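Local coordinates for protein N(2),N(2)-dimethylguanosine tRNA methyltransferase (Pyrococcus horikoshii, PDB 2DUL) that probably dimethylates the N2 atom of guanine 26 in a number of tRNAs, using S-adenosyl-L-methionine as methyl donor, at residues L3-P16 with Y84-D96. Sequence-based numbering, arbitrary orientation.
Sequences LIEVQEGKAKILIP and YELMKRNVMLNFD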
ATOM      1  N   LEU A   3     -20.943  11.711  20.923  1.00 52.81           N
ATOM      2  CA  LEU A   3     -21.011  11.082  19.572  1.00 52.02           C
ATOM      3  C   LEU A   3     -21.373  12.134  18.522  1.00 51.81           C
ATOM      4  O   LEU A   3     -22.502  12.621  18.482  1.00 52.15           O
ATOM      5  CB  LEU A   3     -22.059   9.965  19.571  1.00 51.52           C
ATOM      6  CG  LEU A   3     -21.749   8.754  18.691  1.00 50.20           C
ATOM      7  CD1 LEU A   3     -20.505   8.060  19.223  1.00 47.75           C
ATOM      8  CD2 LEU A   3     -22.929   7.796  18.686  1.00 49.03           C
ATOM      9  N   ILE A   4     -20.409  12.476  17.674  1.00 51.59           N
ATOM     10  CA  ILE A   4     -20.614  13.480  16.634  1.00 51.16           C
ATOM     11  C   ILE A   4     -20.840  12.815  15.276  1.00 50.57           C
ATOM     12  O   ILE A   4     -20.348  11.715  15.030  1.00 49.03           O
ATOM     13  CB  ILE A   4     -19.386  14.404  16.519  1.00 52.18           C
ATOM     14  CG1 ILE A   4     -18.806  14.675  17.911  1.00 52.80           C
ATOM     15  CG2 ILE A   4     -19.785  15.717  15.865  1.00 52.77           C
ATOM     16  CD1 ILE A   4     -17.485  15.424  17.897  1.00 54.39           C
ATOM     17  N   GLU A   5     -21.582  13.486  14.400  1.00 49.43           N
ATOM     18  CA  GLU A   5     -21.853  12.949  13.071  1.00 48.88           C
ATOM     19  C   GLU A   5     -20.969  13.605  12.016  1.00 47.37           C
ATOM     20  O   GLU A   5     -20.881  14.830  11.936  1.00 46.57           O
ATOM     21  CB  GLU A   5     -23.326  13.144  12.696  1.00 50.51           C
ATOM     22  CG  GLU A   5     -23.663  12.662  11.289  1.00 53.90           C
ATOM     23  CD  GLU A   5     -25.147  12.724  10.977  1.00 56.99           C
ATOM     24  OE1 GLU A   5     -25.744  13.814  11.103  1.00 58.98           O
ATOM     25  OE2 GLU A   5     -25.717  11.676  10.603  1.00 57.64           O
ATOM     26  N   VAL A   6     -20.310  12.777  11.210  1.00 44.60           N
ATOM     27  CA  VAL A   6     -19.432  13.264  10.154  1.00 42.67           C
ATOM     28  C   VAL A   6     -19.700  12.514   8.855  1.00 41.66           C
ATOM     29  O   VAL A   6     -20.279  11.428   8.860  1.00 40.31           O
ATOM     30  CB  VAL A   6     -17.943  13.084  10.530  1.00 43.62           C
ATOM     31  CG1 VAL A   6     -17.618  13.896  11.777  1.00 42.84           C
ATOM     32  CG2 VAL A   6     -17.637  11.611  10.761  1.00 43.53           C
ATOM     33  N   GLN A   7     -19.286  13.101   7.741  1.00 39.94           N
ATOM     34  CA  GLN A   7     -19.485  12.471   6.447  1.00 40.41           C
ATOM     35  C   GLN A   7     -18.182  12.356   5.667  1.00 38.14           C
ATOM     36  O   GLN A   7     -17.362  13.274   5.668  1.00 37.73           O
ATOM     37  CB  GLN A   7     -20.504  13.259   5.625  1.00 43.37           C
ATOM     38  CG  GLN A   7     -20.772  12.661   4.259  1.00 49.16           C
ATOM     39  CD  GLN A   7     -21.903  13.352   3.531  1.00 52.64           C
ATOM     40  OE1 GLN A   7     -21.870  14.565   3.320  1.00 54.06           O
ATOM     41  NE2 GLN A   7     -22.915  12.581   3.143  1.00 54.54           N
ATOM     42  N   GLU A   8     -17.997  11.212   5.016  1.00 35.17           N
ATOM     43  CA  GLU A   8     -16.814  10.955   4.203  1.00 32.21           C
ATOM     44  C   GLU A   8     -17.289  10.213   2.964  1.00 32.20           C
ATOM     45  O   GLU A   8     -17.776   9.087   3.058  1.00 30.60           O
ATOM     46  CB  GLU A   8     -15.794  10.100   4.960  1.00 31.57           C
ATOM     47  CG  GLU A   8     -14.635   9.643   4.077  1.00 28.59           C
ATOM     48  CD  GLU A   8     -13.596   8.823   4.816  1.00 28.39           C
ATOM     49  OE1 GLU A   8     -13.001   7.929   4.178  1.00 27.78           O
ATOM     50  OE2 GLU A   8     -13.359   9.075   6.021  1.00 25.27           O
ATOM     51  N   GLY A   9     -17.143  10.846   1.804  1.00 31.52           N
ATOM     52  CA  GLY A   9     -17.605  10.226   0.576  1.00 31.85           C
ATOM     53  C   GLY A   9     -19.120  10.157   0.650  1.00 32.35           C
ATOM     54  O   GLY A   9     -19.760  11.093   1.131  1.00 30.59           O
ATOM     55  N   LYS A  10     -19.699   9.052   0.194  1.00 31.19           N
ATOM     56  CA  LYS A  10     -21.148   8.890   0.234  1.00 33.14           C
ATOM     57  C   LYS A  10     -21.638   8.374   1.588  1.00 32.83           C
ATOM     58  O   LYS A  10     -22.836   8.181   1.790  1.00 34.01           O
ATOM     59  CB  LYS A  10     -21.600   7.929  -0.871  1.00 34.46           C
ATOM     60  CG  LYS A  10     -21.391   8.468  -2.277  1.00 37.66           C
ATOM     61  CD  LYS A  10     -21.895   7.490  -3.328  1.00 41.80           C
ATOM     62  CE  LYS A  10     -21.697   8.042  -4.734  1.00 44.52           C
ATOM     63  NZ  LYS A  10     -22.043   7.030  -5.772  1.00 45.79           N
ATOM     64  N   ALA A  11     -20.714   8.168   2.520  1.00 31.79           N
ATOM     65  CA  ALA A  11     -21.075   7.651   3.835  1.00 32.15           C
ATOM     66  C   ALA A  11     -21.244   8.701   4.927  1.00 32.62           C
ATOM     67  O   ALA A  11     -20.510   9.685   4.985  1.00 32.92           O
ATOM     68  CB  ALA A  11     -20.043   6.618   4.282  1.00 30.35           C
ATOM     69  N   LYS A  12     -22.226   8.470   5.792  1.00 34.60           N
ATOM     70  CA  LYS A  12     -22.505   9.345   6.926  1.00 36.59           C
ATOM     71  C   LYS A  12     -22.325   8.462   8.151  1.00 36.98           C
ATOM     72  O   LYS A  12     -22.979   7.424   8.275  1.00 38.57           O
ATOM     73  CB  LYS A  12     -23.940   9.872   6.864  1.00 39.83           C
ATOM     74  CG  LYS A  12     -24.238  10.698   5.625  1.00 43.00           C
ATOM     75  CD  LYS A  12     -25.643  11.284   5.666  1.00 45.63           C
ATOM     76  CE  LYS A  12     -25.975  11.989   4.363  1.00 46.97           C
ATOM     77  NZ  LYS A  12     -25.921  11.040   3.211  1.00 49.88           N
ATOM     78  N   ILE A  13     -21.428   8.854   9.047  1.00 35.38           N
ATOM     79  CA  ILE A  13     -21.172   8.052  10.236  1.00 34.80           C
ATOM     80  C   ILE A  13     -21.081   8.861  11.519  1.00 35.44           C
ATOM     81  O   ILE A  13     -20.920  10.080  11.499  1.00 35.13           O
ATOM     82  CB  ILE A  13     -19.853   7.262  10.105  1.00 33.71           C
ATOM     83  CG1 ILE A  13     -18.688   8.241   9.931  1.00 33.44           C
ATOM     84  CG2 ILE A  13     -19.936   6.290   8.932  1.00 32.33           C
ATOM     85  CD1 ILE A  13     -17.322   7.608  10.069  1.00 36.33           C
ATOM     86  N   LEU A  14     -21.178   8.155  12.638  1.00 35.48           N
ATOM     87  CA  LEU A  14     -21.088   8.771  13.945  1.00 36.66           C
ATOM     88  C   LEU A  14     -19.745   8.388  14.543  1.00 37.86           C
ATOM     89  O   LEU A  14     -19.326   7.231  14.455  1.00 37.13           O
ATOM     90  CB  LEU A  14     -22.220   8.272  14.845  1.00 37.42           C
ATOM     91  CG  LEU A  14     -23.637   8.588  14.364  1.00 37.82           C
ATOM     92  CD1 LEU A  14     -24.649   7.949  15.301  1.00 38.82           C
ATOM     93  CD2 LEU A  14     -23.832  10.097  14.303  1.00 39.46           C
ATOM     94  N   ILE A  15     -19.062   9.363  15.129  1.00 38.71           N
ATOM     95  CA  ILE A  15     -17.771   9.116  15.759  1.00 40.38           C
ATOM     96  C   ILE A  15     -17.819   9.688  17.170  1.00 43.26           C
ATOM     97  O   ILE A  15     -18.578  10.620  17.444  1.00 43.17           O
ATOM     98  CB  ILE A  15     -16.614   9.781  14.978  1.00 39.56           C
ATOM     99  CG1 ILE A  15     -16.765  11.303  15.007  1.00 39.48           C
ATOM    100  CG2 ILE A  15     -16.596   9.275  13.540  1.00 37.41           C
ATOM    101  CD1 ILE A  15     -15.608  12.043  14.363  1.00 38.94           C
ATOM    102  N   PRO A  16     -17.014   9.135  18.089  1.00 45.21           N
ATOM    103  CA  PRO A  16     -17.013   9.638  19.465  1.00 47.09           C
ATOM    104  C   PRO A  16     -16.454  11.056  19.573  1.00 49.03           C
ATOM    105  O   PRO A  16     -15.864  11.539  18.583  1.00 49.30           O
ATOM    106  CB  PRO A  16     -16.158   8.609  20.202  1.00 47.01           C
ATOM    107  CG  PRO A  16     -15.179   8.183  19.152  1.00 47.74           C
ATOM    108  CD  PRO A  16     -16.059   8.024  17.931  1.00 46.19           C
ATOM    109  N   TYR A  84     -17.609  -2.449  17.709  1.00 25.07           N
ATOM    110  CA  TYR A  84     -18.672  -3.296  17.169  1.00 26.39           C
ATOM    111  C   TYR A  84     -20.039  -2.613  17.286  1.00 26.88           C
ATOM    112  O   TYR A  84     -20.817  -2.585  16.330  1.00 24.39           O
ATOM    113  CB  TYR A  84     -18.699  -4.637  17.907  1.00 24.88           C
ATOM    114  CG  TYR A  84     -19.815  -5.559  17.464  1.00 25.61           C
ATOM    115  CD1 TYR A  84     -19.835  -6.099  16.174  1.00 25.02           C
ATOM    116  CD2 TYR A  84     -20.851  -5.895  18.333  1.00 26.19           C
ATOM    117  CE1 TYR A  84     -20.862  -6.957  15.765  1.00 25.12           C
ATOM    118  CE2 TYR A  84     -21.886  -6.750  17.937  1.00 27.12           C
ATOM    119  CZ  TYR A  84     -21.883  -7.278  16.651  1.00 27.19           C
ATOM    120  OH  TYR A  84     -22.890  -8.138  16.262  1.00 26.17           O
ATOM    121  N   GLU A  85     -20.331  -2.065  18.461  1.00 27.49           N
ATOM    122  CA  GLU A  85     -21.603  -1.381  18.674  1.00 29.43           C
ATOM    123  C   GLU A  85     -21.749  -0.189  17.730  1.00 28.89           C
ATOM    124  O   GLU A  85     -22.823   0.049  17.175  1.00 27.50           O
ATOM    125  CB  GLU A  85     -21.714  -0.896  20.122  1.00 33.13           C
ATOM    126  CG  GLU A  85     -21.888  -2.011  21.144  1.00 39.08           C
ATOM    127  CD  GLU A  85     -23.137  -2.838  20.897  1.00 41.74           C
ATOM    128  OE1 GLU A  85     -24.232  -2.247  20.761  1.00 44.07           O
ATOM    129  OE2 GLU A  85     -23.025  -4.081  20.841  1.00 44.56           O
ATOM    130  N   LEU A  86     -20.662   0.554  17.541  1.00 28.31           N
ATOM    131  CA  LEU A  86     -20.685   1.722  16.672  1.00 27.90           C
ATOM    132  C   LEU A  86     -20.803   1.321  15.204  1.00 27.99           C
ATOM    133  O   LEU A  86     -21.432   2.021  14.405  1.00 26.49           O
ATOM    134  CB  LEU A  86     -19.426   2.563  16.887  1.00 29.95           C
ATOM    135  CG  LEU A  86     -19.369   3.877  16.103  1.00 31.71           C
ATOM    136  CD1 LEU A  86     -20.635   4.684  16.353  1.00 30.93           C
ATOM    137  CD2 LEU A  86     -18.132   4.665  16.521  1.00 32.63           C
ATOM    138  N   MET A  87     -20.191   0.196  14.847  1.00 26.27           N
ATOM    139  CA  MET A  87     -20.257  -0.289  13.475  1.00 26.84           C
ATOM    140  C   MET A  87     -21.708  -0.605  13.105  1.00 25.29           C
ATOM    141  O   MET A  87     -22.173  -0.230  12.034  1.00 27.21           O
ATOM    142  CB  MET A  87     -19.363  -1.526  13.316  1.00 27.04           C
ATOM    143  CG  MET A  87     -17.871  -1.190  13.268  1.00 30.24           C
ATOM    144  SD  MET A  87     -16.749  -2.589  13.570  1.00 37.70           S
ATOM    145  CE  MET A  87     -17.060  -3.568  12.182  1.00 34.03           C
ATOM    146  N   LYS A  88     -22.423  -1.280  13.997  1.00 25.27           N
ATOM    147  CA  LYS A  88     -23.825  -1.616  13.741  1.00 24.71           C
ATOM    148  C   LYS A  88     -24.662  -0.345  13.543  1.00 24.97           C
ATOM    149  O   LYS A  88     -25.503  -0.270  12.647  1.00 22.43           O
ATOM    150  CB  LYS A  88     -24.400  -2.438  14.901  1.00 26.45           C
ATOM    151  CG  LYS A  88     -23.836  -3.851  15.025  1.00 26.93           C
ATOM    152  CD  LYS A  88     -24.546  -4.649  16.125  1.00 28.44           C
ATOM    153  CE  LYS A  88     -24.327  -4.036  17.505  1.00 31.30           C
ATOM    154  NZ  LYS A  88     -25.054  -4.780  18.582  1.00 33.55           N
ATOM    155  N   ARG A  89     -24.420   0.660  14.378  1.00 24.33           N
ATOM    156  CA  ARG A  89     -25.155   1.915  14.275  1.00 25.17           C
ATOM    157  C   ARG A  89     -24.871   2.626  12.954  1.00 24.36           C
ATOM    158  O   ARG A  89     -25.792   3.072  12.264  1.00 22.97           O
ATOM    159  CB  ARG A  89     -24.784   2.844  15.434  1.00 29.67           C
ATOM    160  CG  ARG A  89     -25.018   2.242  16.805  1.00 36.34           C
ATOM    161  CD  ARG A  89     -24.845   3.289  17.895  1.00 43.33           C
ATOM    162  NE  ARG A  89     -25.735   4.428  17.684  1.00 47.46           N
ATOM    163  CZ  ARG A  89     -25.913   5.410  18.562  1.00 49.67           C
ATOM    164  NH1 ARG A  89     -26.745   6.407  18.281  1.00 48.97           N
ATOM    165  NH2 ARG A  89     -25.265   5.394  19.720  1.00 50.26           N
ATOM    166  N   ASN A  90     -23.596   2.730  12.597  1.00 22.48           N
ATOM    167  CA  ASN A  90     -23.240   3.410  11.363  1.00 23.68           C
ATOM    168  C   ASN A  90     -23.740   2.700  10.122  1.00 23.59           C
ATOM    169  O   ASN A  90     -24.108   3.348   9.145  1.00 23.84           O
ATOM    170  CB  ASN A  90     -21.726   3.632  11.291  1.00 24.08           C
ATOM    171  CG  ASN A  90     -21.254   4.679  12.281  1.00 27.05           C
ATOM    172  OD1 ASN A  90     -21.997   5.604  12.613  1.00 26.52           O
ATOM    173  ND2 ASN A  90     -20.015   4.550  12.748  1.00 24.71           N
ATOM    174  N   VAL A  91     -23.764   1.374  10.151  1.00 23.18           N
ATOM    175  CA  VAL A  91     -24.253   0.635   8.996  1.00 23.46           C
ATOM    176  C   VAL A  91     -25.738   0.940   8.799  1.00 24.95           C
ATOM    177  O   VAL A  91     -26.185   1.197   7.682  1.00 26.78           O
ATOM    178  CB  VAL A  91     -24.047  -0.888   9.171  1.00 22.81           C
ATOM    179  CG1 VAL A  91     -24.861  -1.658   8.133  1.00 23.96           C
ATOM    180  CG2 VAL A  91     -22.572  -1.222   9.012  1.00 19.96           C
ATOM    181  N   MET A  92     -26.497   0.943   9.889  1.00 26.31           N
ATOM    182  CA  MET A  92     -27.923   1.221   9.799  1.00 28.43           C
ATOM    183  C   MET A  92     -28.216   2.685   9.497  1.00 29.01           C
ATOM    184  O   MET A  92     -29.346   3.051   9.176  1.00 29.62           O
ATOM    185  CB  MET A  92     -28.628   0.783  11.082  1.00 30.08           C
ATOM    186  CG  MET A  92     -28.624  -0.727  11.253  1.00 35.81           C
ATOM    187  SD  MET A  92     -28.855  -1.565   9.649  1.00 43.25           S
ATOM    188  CE  MET A  92     -30.615  -1.260   9.342  1.00 39.43           C
ATOM    189  N   LEU A  93     -27.189   3.519   9.592  1.00 28.71           N
ATOM    190  CA  LEU A  93     -27.342   4.936   9.302  1.00 29.69           C
ATOM    191  C   LEU A  93     -27.226   5.138   7.796  1.00 29.67           C
ATOM    192  O   LEU A  93     -27.641   6.166   7.265  1.00 30.62           O
ATOM    193  CB  LEU A  93     -26.254   5.741  10.020  1.00 31.07           C
ATOM    194  CG  LEU A  93     -26.316   7.267   9.913  1.00 33.71           C
ATOM    195  CD1 LEU A  93     -27.658   7.758  10.441  1.00 34.58           C
ATOM    196  CD2 LEU A  93     -25.167   7.884  10.701  1.00 33.57           C
ATOM    197  N   ASN A  94     -26.680   4.139   7.111  1.00 28.48           N
ATOM    198  CA  ASN A  94     -26.480   4.218   5.669  1.00 28.13           C
ATOM    199  C   ASN A  94     -27.267   3.192   4.860  1.00 30.39           C
ATOM    200  O   ASN A  94     -27.315   3.268   3.632  1.00 30.43           O
ATOM    201  CB  ASN A  94     -24.989   4.067   5.363  1.00 28.90           C
ATOM    202  CG  ASN A  94     -24.168   5.211   5.915  1.00 26.80           C
ATOM    203  OD1 ASN A  94     -24.070   6.267   5.297  1.00 26.41           O
ATOM    204  ND2 ASN A  94     -23.592   5.015   7.096  1.00 26.88           N
ATOM    205  N   PHE A  95     -27.883   2.236   5.545  1.00 30.36           N
ATOM    206  CA  PHE A  95     -28.657   1.197   4.878  1.00 32.24           C
ATOM    207  C   PHE A  95     -29.966   0.941   5.616  1.00 34.04           C
ATOM    208  O   PHE A  95     -30.059   1.148   6.825  1.00 34.32           O
ATOM    209  CB  PHE A  95     -27.845  -0.100   4.824  1.00 30.66           C
ATOM    210  CG  PHE A  95     -26.601  -0.003   3.990  1.00 29.88           C
ATOM    211  CD1 PHE A  95     -26.649  -0.222   2.618  1.00 30.93           C
ATOM    212  CD2 PHE A  95     -25.383   0.329   4.572  1.00 29.30           C
ATOM    213  CE1 PHE A  95     -25.500  -0.111   1.837  1.00 32.61           C
ATOM    214  CE2 PHE A  95     -24.228   0.442   3.799  1.00 30.94           C
ATOM    215  CZ  PHE A  95     -24.288   0.220   2.427  1.00 30.01           C
ATOM    216  N   ASP A  96     -30.977   0.500   4.877  1.00 35.90           N
ATOM    217  CA  ASP A  96     -32.271   0.185   5.469  1.00 37.82           C
ATOM    218  C   ASP A  96     -32.338  -1.328   5.607  1.00 37.14           C
ATOM    219  O   ASP A  96     -31.443  -2.033   5.143  1.00 37.12           O
ATOM    220  CB  ASP A  96     -33.414   0.674   4.573  1.00 40.05           C
ATOM    221  CG  ASP A  96     -33.436   2.184   4.426  1.00 43.31           C
ATOM    222  OD1 ASP A  96     -33.395   2.883   5.460  1.00 43.76           O
ATOM    223  OD2 ASP A  96     -33.500   2.669   3.276  1.00 46.20           O
TER
HETATM  224  O   HOH W   1     -25.373   7.263   3.239  1.00 37.65           O
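Leu3 lays a methyl over one face of the Arg89 guanidinium, CD2 standing 3.4 Å above the plane and displaced toward its rim, while Leu14 CD1 approaches the same group obliquely. Two further flat groups, the carboxamides of Asn90 and Asn94, each pair with one residue of strand 11-15. At Asn94, OD1 receives Lys12 N at 2.9 Å in the carbonyl plane, on a lone pair, and the bond is nearly straight (172°); ND2 returns a bond to Lys12 O at 2.8 Å. Asn90 repeats the pattern on Leu14, but Leu14 N meets OD1 at 2.7 Å from above the carbonyl plane, whereas ND2 reaches Leu14 O at 3.3 Å within the amide plane. Turning CG anti to the carbonyl carbon (chi1 -71°) brings the Asn90 amide across to the strand, where its CG lies 3.7 Å from Ile13 CB. Leu86 CD1 lies 3.4 Å from Leu14 O, and Leu93 CD2 4.0 Å from Leu14 CG. Asn94 ND2 also donates to Asn90 O, tying the side chain to its own helix, and a water joins OD1 to Lys10 O; Asn90 ND2 has a second acceptor in Thr58 O. Two asparagines four residues apart thus satisfy the outward N-H and C=O groups of alternate strand residues, much as a neighbouring strand would, docking the N-terminal beta hairpin on a helix of the class I methyltransferase domain.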